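Local atomic coordinates of putative oxidoreductase molybdopterin-binding subunit (Sulfolobus tokodaii, PDB entry 4ZOH), a protein that probably serves as the molybdopterin-binding subunit of an iron-sulfur oxidoreductase of the xanthine dehydrogenase and aldehyde oxidase family, carrying a pterin cytosine dinucleotide. Residues V536-N539 with E540-N544; K500-D503 with K504-I508. All coordinates share one frame; numbering follows the deposited sequence.

Interaction 1 (V536-N539 with E540-N544); sequences VTFN and EIVKN
Thr537 and Glu540 exchange hydrogen bonds where the chain turns into helix 538-547, each side chain accepting from the other's backbone amide. Thr537 OG1 takes the N-H of Glu540 at 3.2 Å from N, and Glu540 OE1 takes that of Thr537, 3.1 Å away, approached from above the carboxylate plane (54° out of it). Threonine suits the N-cap because its hydroxyl sits one carbon from the backbone; here it is turned between N and the carbonyl carbon (chi1 64°), facing the first turn. Glutamate has the length to fold back, and its chain bends at chi2 to bring OE1 round. A carboxylate here should also be favoured by the helix dipole. Behind it, Val536 CG2 lies 3.4 Å from both OE1 and CB of Glu540, an apolar wall along the returning chain.

The main chain then takes up the regular pattern, Ile541 N bonding to Thr537 O and Val542 N to Phe538 O. Val542 CG2 stands over one face of the Phe538 ring, 4.0 Å from its centroid, in a CH-pi contact, while Val536 CG1 meets Ile541 CG1 at 4.0 Å, the two side chains crossing at about a right angle. One turn on, Asn544 ND2 and its own backbone N reach Glu540 O from opposite faces of the carbonyl plane.

Further out, Asn526 OD1 accepts from Phe538 N, while Leu505 of helix 486-512 packs on both Phe538 and Ile541. Reciprocal side-chain-to-amide bonds between N-cap and N3 define the capping box, which here starts helix 538-547 straight after strand 535-536.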
ATOM      1  N   VAL A 536     -40.556 -12.786   8.329  1.00 47.59           N
ATOM      2  CA  VAL A 536     -39.133 -13.181   8.272  1.00 44.86           C
ATOM      3  C   VAL A 536     -38.248 -11.927   8.262  1.00 39.63           C
ATOM      4  O   VAL A 536     -38.488 -11.021   7.474  1.00 39.75           O
ATOM      5  CB  VAL A 536     -38.845 -14.233   7.139  1.00 42.13           C
ATOM      6  CG1 VAL A 536     -39.414 -13.806   5.789  1.00 33.43           C
ATOM      7  CG2 VAL A 536     -37.371 -14.615   7.082  1.00 44.69           C
ATOM      8  N   THR A 537     -37.292 -11.861   9.196  1.00 37.10           N
ATOM      9  CA  THR A 537     -36.380 -10.722   9.299  1.00 38.18           C
ATOM     10  C   THR A 537     -35.423 -10.561   8.091  1.00 39.45           C
ATOM     11  O   THR A 537     -35.213 -11.521   7.307  1.00 33.41           O
ATOM     12  CB  THR A 537     -35.509 -10.796  10.545  1.00 39.90           C
ATOM     13  OG1 THR A 537     -34.672 -11.954  10.450  1.00 42.30           O
ATOM     14  CG2 THR A 537     -36.371 -10.813  11.861  1.00 39.49           C
ATOM     15  N   PHE A 538     -34.856  -9.346   7.952  1.00 33.59           N
ATOM     16  CA  PHE A 538     -33.843  -9.028   6.914  1.00 30.47           C
ATOM     17  C   PHE A 538     -32.697 -10.065   6.940  1.00 25.68           C
ATOM     18  O   PHE A 538     -32.464 -10.737   5.936  1.00 25.10           O
ATOM     19  CB  PHE A 538     -33.291  -7.601   7.100  1.00 31.66           C
ATOM     20  CG  PHE A 538     -32.115  -7.286   6.200  1.00 32.10           C
ATOM     21  CD1 PHE A 538     -32.325  -6.885   4.886  1.00 29.26           C
ATOM     22  CD2 PHE A 538     -30.789  -7.375   6.685  1.00 30.37           C
ATOM     23  CE1 PHE A 538     -31.223  -6.582   4.063  1.00 31.94           C
ATOM     24  CE2 PHE A 538     -29.693  -7.075   5.870  1.00 29.79           C
ATOM     25  CZ  PHE A 538     -29.906  -6.695   4.544  1.00 27.58           C
ATOM     26  N   ASN A 539     -32.076 -10.237   8.102  1.00 24.30           N
ATOM     27  CA  ASN A 539     -30.996 -11.169   8.260  1.00 30.20           C
ATOM     28  C   ASN A 539     -31.360 -12.648   7.917  1.00 35.83           C
ATOM     29  O   ASN A 539     -30.547 -13.346   7.285  1.00 29.56           O
ATOM     30  CB  ASN A 539     -30.341 -11.034   9.639  1.00 28.56           C
ATOM     31  CG  ASN A 539     -29.540  -9.731   9.776  1.00 35.43           C
ATOM     32  OD1 ASN A 539     -30.047  -8.694  10.280  1.00 30.80           O
ATOM     33  ND2 ASN A 539     -28.279  -9.770   9.340  1.00 31.16           N
ATOM     34  N   GLU A 540     -32.578 -13.086   8.280  1.00 32.06           N
ATOM     35  CA  GLU A 540     -33.048 -14.428   7.903  1.00 33.34           C
ATOM     36  C   GLU A 540     -33.266 -14.543   6.408  1.00 29.04           C
ATOM     37  O   GLU A 540     -32.940 -15.573   5.824  1.00 32.65           O
ATOM     38  CB  GLU A 540     -34.335 -14.883   8.652  1.00 34.98           C
ATOM     39  CG  GLU A 540     -34.173 -15.315  10.103  1.00 38.77           C
ATOM     40  CD  GLU A 540     -35.409 -14.910  10.947  1.00 46.20           C
ATOM     41  OE1 GLU A 540     -36.521 -14.631  10.384  1.00 37.57           O
ATOM     42  OE2 GLU A 540     -35.264 -14.848  12.191  1.00 49.33           O
ATOM     43  N   ILE A 541     -33.790 -13.518   5.762  1.00 29.14           N
ATOM     44  CA  ILE A 541     -33.929 -13.560   4.306  1.00 31.47           C
ATOM     45  C   ILE A 541     -32.551 -13.782   3.610  1.00 33.46           C
ATOM     46  O   ILE A 541     -32.420 -14.579   2.647  1.00 38.04           O
ATOM     47  CB  ILE A 541     -34.649 -12.287   3.760  1.00 32.64           C
ATOM     48  CG1 ILE A 541     -36.170 -12.288   4.117  1.00 32.64           C
ATOM     49  CG2 ILE A 541     -34.488 -12.166   2.248  1.00 28.86           C
ATOM     50  CD1 ILE A 541     -36.856 -10.970   3.818  1.00 30.40           C
ATOM     51  N   VAL A 542     -31.550 -13.049   4.119  1.00 35.48           N
ATOM     52  CA  VAL A 542     -30.216 -12.994   3.541  1.00 27.46           C
ATOM     53  C   VAL A 542     -29.586 -14.381   3.723  1.00 28.01           C
ATOM     54  O   VAL A 542     -29.140 -14.981   2.765  1.00 29.46           O
ATOM     55  CB  VAL A 542     -29.374 -11.903   4.197  1.00 25.84           C
ATOM     56  CG1 VAL A 542     -27.893 -12.065   3.799  1.00 24.88           C
ATOM     57  CG2 VAL A 542     -29.877 -10.510   3.820  1.00 23.06           C
ATOM     58  N   LYS A 543     -29.568 -14.925   4.940  1.00 30.49           N
ATOM     59  CA  LYS A 543     -28.985 -16.292   5.119  1.00 31.85           C
ATOM     60  C   LYS A 543     -29.630 -17.405   4.285  1.00 35.57           C
ATOM     61  O   LYS A 543     -28.947 -18.298   3.717  1.00 34.98           O
ATOM     62  CB  LYS A 543     -28.930 -16.647   6.554  1.00 30.11           C
ATOM     63  CG  LYS A 543     -28.166 -15.596   7.291  1.00 31.99           C
ATOM     64  CD  LYS A 543     -27.906 -16.081   8.674  1.00 33.73           C
ATOM     65  CE  LYS A 543     -27.101 -15.047   9.444  1.00 32.42           C
ATOM     66  NZ  LYS A 543     -26.305 -15.869  10.359  1.00 43.52           N
ATOM     67  N   ASN A 544     -30.947 -17.314   4.177  1.00 37.45           N
ATOM     68  CA  ASN A 544     -31.704 -18.199   3.327  1.00 40.56           C
ATOM     69  C   ASN A 544     -31.447 -17.965   1.852  1.00 38.63           C
ATOM     70  O   ASN A 544     -31.477 -18.911   1.099  1.00 40.00           O
ATOM     71  CB  ASN A 544     -33.210 -18.221   3.715  1.00 44.66           C
ATOM     72  CG  ASN A 544     -33.435 -19.000   5.020  1.00 56.32           C
ATOM     73  OD1 ASN A 544     -33.353 -20.243   5.035  1.00 52.47           O
ATOM     74  ND2 ASN A 544     -33.613 -18.275   6.145  1.00 52.73           N
TER

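Interaction 2 (K500-D503 with K504-I508); sequences KLKD and KLIEI
Leu501 sends CG away from its own backbone N (chi1 175°), whereas Leu505 sets CG opposite its carbonyl carbon (chi1 -72°), and the two branches converge on one side of the helix. This is an i to i+4 leucine pair in the middle of the long alpha-helix 486-512. CD1 of Leu501 comes within 4.1 Å of CG of Leu505, the side chains meeting at a slant. Leucine fits here because it branches at CG, one carbon beyond CB, which lets CD1 of Leu501 reach the next turn, while Leu505 CG rests 3.4 Å from Leu501 O. The pair is buried: Leu552 packs on Leu501, while Phe538 and Ile541 of helix 538-547 pack on Leu505.

Beneath the side chains run the bonds of the alpha-helix, among them Leu505 N to Leu501 O at 2.9 Å and Glu507 N to Asp503 O at 3.2 Å. Lys502, Leu505 and Ile506 all lie against Tyr522; the beta-branched Ile506 lays CG1 3.5 Å from Lys502 O. Charged residues suit the faces nearer solvent. Exposed Asp503 has a weak hydrogen bond from Gln499, and Lys500 reaches by a weak one to Thr555 O in strand 553-559.

Lys504 does not extend outward. Bent at three successive torsions from chi2 on, its chain curls back along the helix, with CB of Lys504 against Lys500 O at 3.5 Å and NZ 4.0 Å from that same oxygen.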
ATOM      1  N   LYS A 500     -33.929  -3.297  -7.435  1.00 34.54           N
ATOM      2  CA  LYS A 500     -33.666  -4.717  -7.777  1.00 36.81           C
ATOM      3  C   LYS A 500     -33.395  -5.529  -6.521  1.00 35.50           C
ATOM      4  O   LYS A 500     -33.936  -6.630  -6.374  1.00 34.24           O
ATOM      5  CB  LYS A 500     -32.477  -4.900  -8.725  1.00 40.68           C
ATOM      6  CG  LYS A 500     -32.699  -4.481 -10.170  1.00 49.82           C
ATOM      7  CD  LYS A 500     -31.972  -5.475 -11.083  1.00 60.74           C
ATOM      8  CE  LYS A 500     -31.624  -4.880 -12.437  1.00 65.94           C
ATOM      9  NZ  LYS A 500     -30.277  -4.255 -12.370  1.00 69.19           N
ATOM     10  N   LEU A 501     -32.572  -4.977  -5.619  1.00 31.86           N
ATOM     11  CA  LEU A 501     -32.282  -5.645  -4.358  1.00 32.68           C
ATOM     12  C   LEU A 501     -33.556  -5.852  -3.523  1.00 33.24           C
ATOM     13  O   LEU A 501     -33.756  -6.921  -2.978  1.00 36.13           O
ATOM     14  CB  LEU A 501     -31.176  -4.941  -3.513  1.00 29.03           C
ATOM     15  CG  LEU A 501     -31.002  -5.608  -2.145  1.00 29.02           C
ATOM     16  CD1 LEU A 501     -30.580  -7.090  -2.230  1.00 29.50           C
ATOM     17  CD2 LEU A 501     -30.070  -4.814  -1.259  1.00 29.77           C
ATOM     18  N   LYS A 502     -34.375  -4.815  -3.417  1.00 32.75           N
ATOM     19  CA  LYS A 502     -35.607  -4.878  -2.618  1.00 33.21           C
ATOM     20  C   LYS A 502     -36.582  -5.933  -3.209  1.00 31.36           C
ATOM     21  O   LYS A 502     -37.113  -6.775  -2.476  1.00 32.12           O
ATOM     22  CB  LYS A 502     -36.255  -3.492  -2.600  1.00 31.37           C
ATOM     23  CG  LYS A 502     -37.421  -3.327  -1.620  1.00 35.06           C
ATOM     24  CD  LYS A 502     -38.226  -2.095  -1.966  1.00 37.01           C
ATOM     25  CE  LYS A 502     -39.488  -2.023  -1.123  1.00 42.25           C
ATOM     26  NZ  LYS A 502     -40.422  -1.012  -1.691  1.00 43.71           N
ATOM     27  N   ASP A 503     -36.778  -5.873  -4.528  1.00 30.49           N
ATOM     28  CA  ASP A 503     -37.560  -6.871  -5.253  1.00 35.22           C
ATOM     29  C   ASP A 503     -37.087  -8.279  -5.001  1.00 37.93           C
ATOM     30  O   ASP A 503     -37.919  -9.204  -4.871  1.00 43.22           O
ATOM     31  CB  ASP A 503     -37.562  -6.626  -6.773  1.00 34.84           C
ATOM     32  CG  ASP A 503     -38.219  -5.330  -7.147  1.00 41.85           C
ATOM     33  OD1 ASP A 503     -37.970  -4.834  -8.289  1.00 46.74           O
ATOM     34  OD2 ASP A 503     -38.955  -4.784  -6.277  1.00 38.01           O
ATOM     35  N   LYS A 504     -35.764  -8.454  -4.924  1.00 38.77           N
ATOM     36  CA  LYS A 504     -35.202  -9.788  -4.664  1.00 35.72           C
ATOM     37  C   LYS A 504     -35.425 -10.207  -3.229  1.00 34.50           C
ATOM     38  O   LYS A 504     -35.708 -11.385  -2.962  1.00 38.55           O
ATOM     39  CB  LYS A 504     -33.732  -9.863  -5.060  1.00 39.91           C
ATOM     40  CG  LYS A 504     -33.245 -11.250  -5.485  1.00 47.26           C
ATOM     41  CD  LYS A 504     -32.159 -11.124  -6.562  1.00 59.96           C
ATOM     42  CE  LYS A 504     -31.079 -10.110  -6.149  1.00 60.62           C
ATOM     43  NZ  LYS A 504     -30.838  -9.022  -7.134  1.00 71.67           N
ATOM     44  N   LEU A 505     -35.296  -9.265  -2.293  1.00 34.27           N
ATOM     45  CA  LEU A 505     -35.485  -9.581  -0.873  1.00 37.52           C
ATOM     46  C   LEU A 505     -36.965 -10.007  -0.661  1.00 39.70           C
ATOM     47  O   LEU A 505     -37.241 -10.939   0.129  1.00 41.84           O
ATOM     48  CB  LEU A 505     -35.170  -8.370   0.027  1.00 38.57           C
ATOM     49  CG  LEU A 505     -33.742  -7.836   0.275  1.00 34.16           C
ATOM     50  CD1 LEU A 505     -33.789  -6.531   1.074  1.00 29.58           C
ATOM     51  CD2 LEU A 505     -32.937  -8.880   1.018  1.00 29.88           C
ATOM     52  N   ILE A 506     -37.876  -9.314  -1.364  1.00 36.26           N
ATOM     53  CA  ILE A 506     -39.327  -9.625  -1.379  1.00 40.12           C
ATOM     54  C   ILE A 506     -39.622 -11.074  -1.812  1.00 43.47           C
ATOM     55  O   ILE A 506     -40.265 -11.848  -1.058  1.00 45.73           O
ATOM     56  CB  ILE A 506     -40.170  -8.571  -2.147  1.00 36.21           C
ATOM     57  CG1 ILE A 506     -40.342  -7.326  -1.260  1.00 33.67           C
ATOM     58  CG2 ILE A 506     -41.560  -9.136  -2.482  1.00 41.60           C
ATOM     59  CD1 ILE A 506     -40.850  -6.088  -1.970  1.00 29.99           C
ATOM     60  N   GLU A 507     -39.134 -11.463  -2.973  1.00 47.44           N
ATOM     61  CA  GLU A 507     -39.431 -12.815  -3.426  1.00 55.81           C
ATOM     62  C   GLU A 507     -38.804 -13.952  -2.595  1.00 58.97           C
ATOM     63  O   GLU A 507     -39.459 -14.996  -2.388  1.00 58.32           O
ATOM     64  CB  GLU A 507     -39.217 -12.973  -4.908  1.00 60.53           C
ATOM     65  CG  GLU A 507     -37.844 -12.635  -5.419  1.00 71.22           C
ATOM     66  CD  GLU A 507     -37.581 -13.360  -6.719  1.00 78.61           C
ATOM     67  OE1 GLU A 507     -36.757 -12.889  -7.533  1.00 76.33           O
ATOM     68  OE2 GLU A 507     -38.221 -14.412  -6.920  1.00 81.37           O
ATOM     69  N   ILE A 508     -37.593 -13.740  -2.068  1.00 48.74           N
ATOM     70  CA  ILE A 508     -37.012 -14.725  -1.135  1.00 46.69           C
ATOM     71  C   ILE A 508     -37.886 -14.805   0.140  1.00 49.83           C
ATOM     72  O   ILE A 508     -38.205 -15.910   0.630  1.00 45.88           O
ATOM     73  CB  ILE A 508     -35.500 -14.459  -0.873  1.00 43.66           C
ATOM     74  CG1 ILE A 508     -34.734 -14.665  -2.186  1.00 43.16           C
ATOM     75  CG2 ILE A 508     -34.921 -15.407   0.174  1.00 37.50           C
ATOM     76  CD1 ILE A 508     -33.539 -13.772  -2.362  1.00 48.69           C
TER

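Interaction 1 spans the start of helix 538-547 and interaction 2 a stretch of helix 486-512, which comes first in the chain; the centres of the two contacts lie about 11 Å apart. Leu505 and Ile508 of interaction 2 join them. Leu505 CD1 lies 3.9 Å from Phe538 CE1, Ile541 CG2 is 3.7 Å from Leu505 O, and Ile508 CG2 is 3.6 Å from Ile541 O. The first turn of helix 538-547, whose N-terminus carries the capping box, thus packs through Phe538 and Ile541 on Leu505 and Ile508. Neither contact includes a ligand, and both lie at the periphery of the chain, their centres about 43 and 37 Å from its centre.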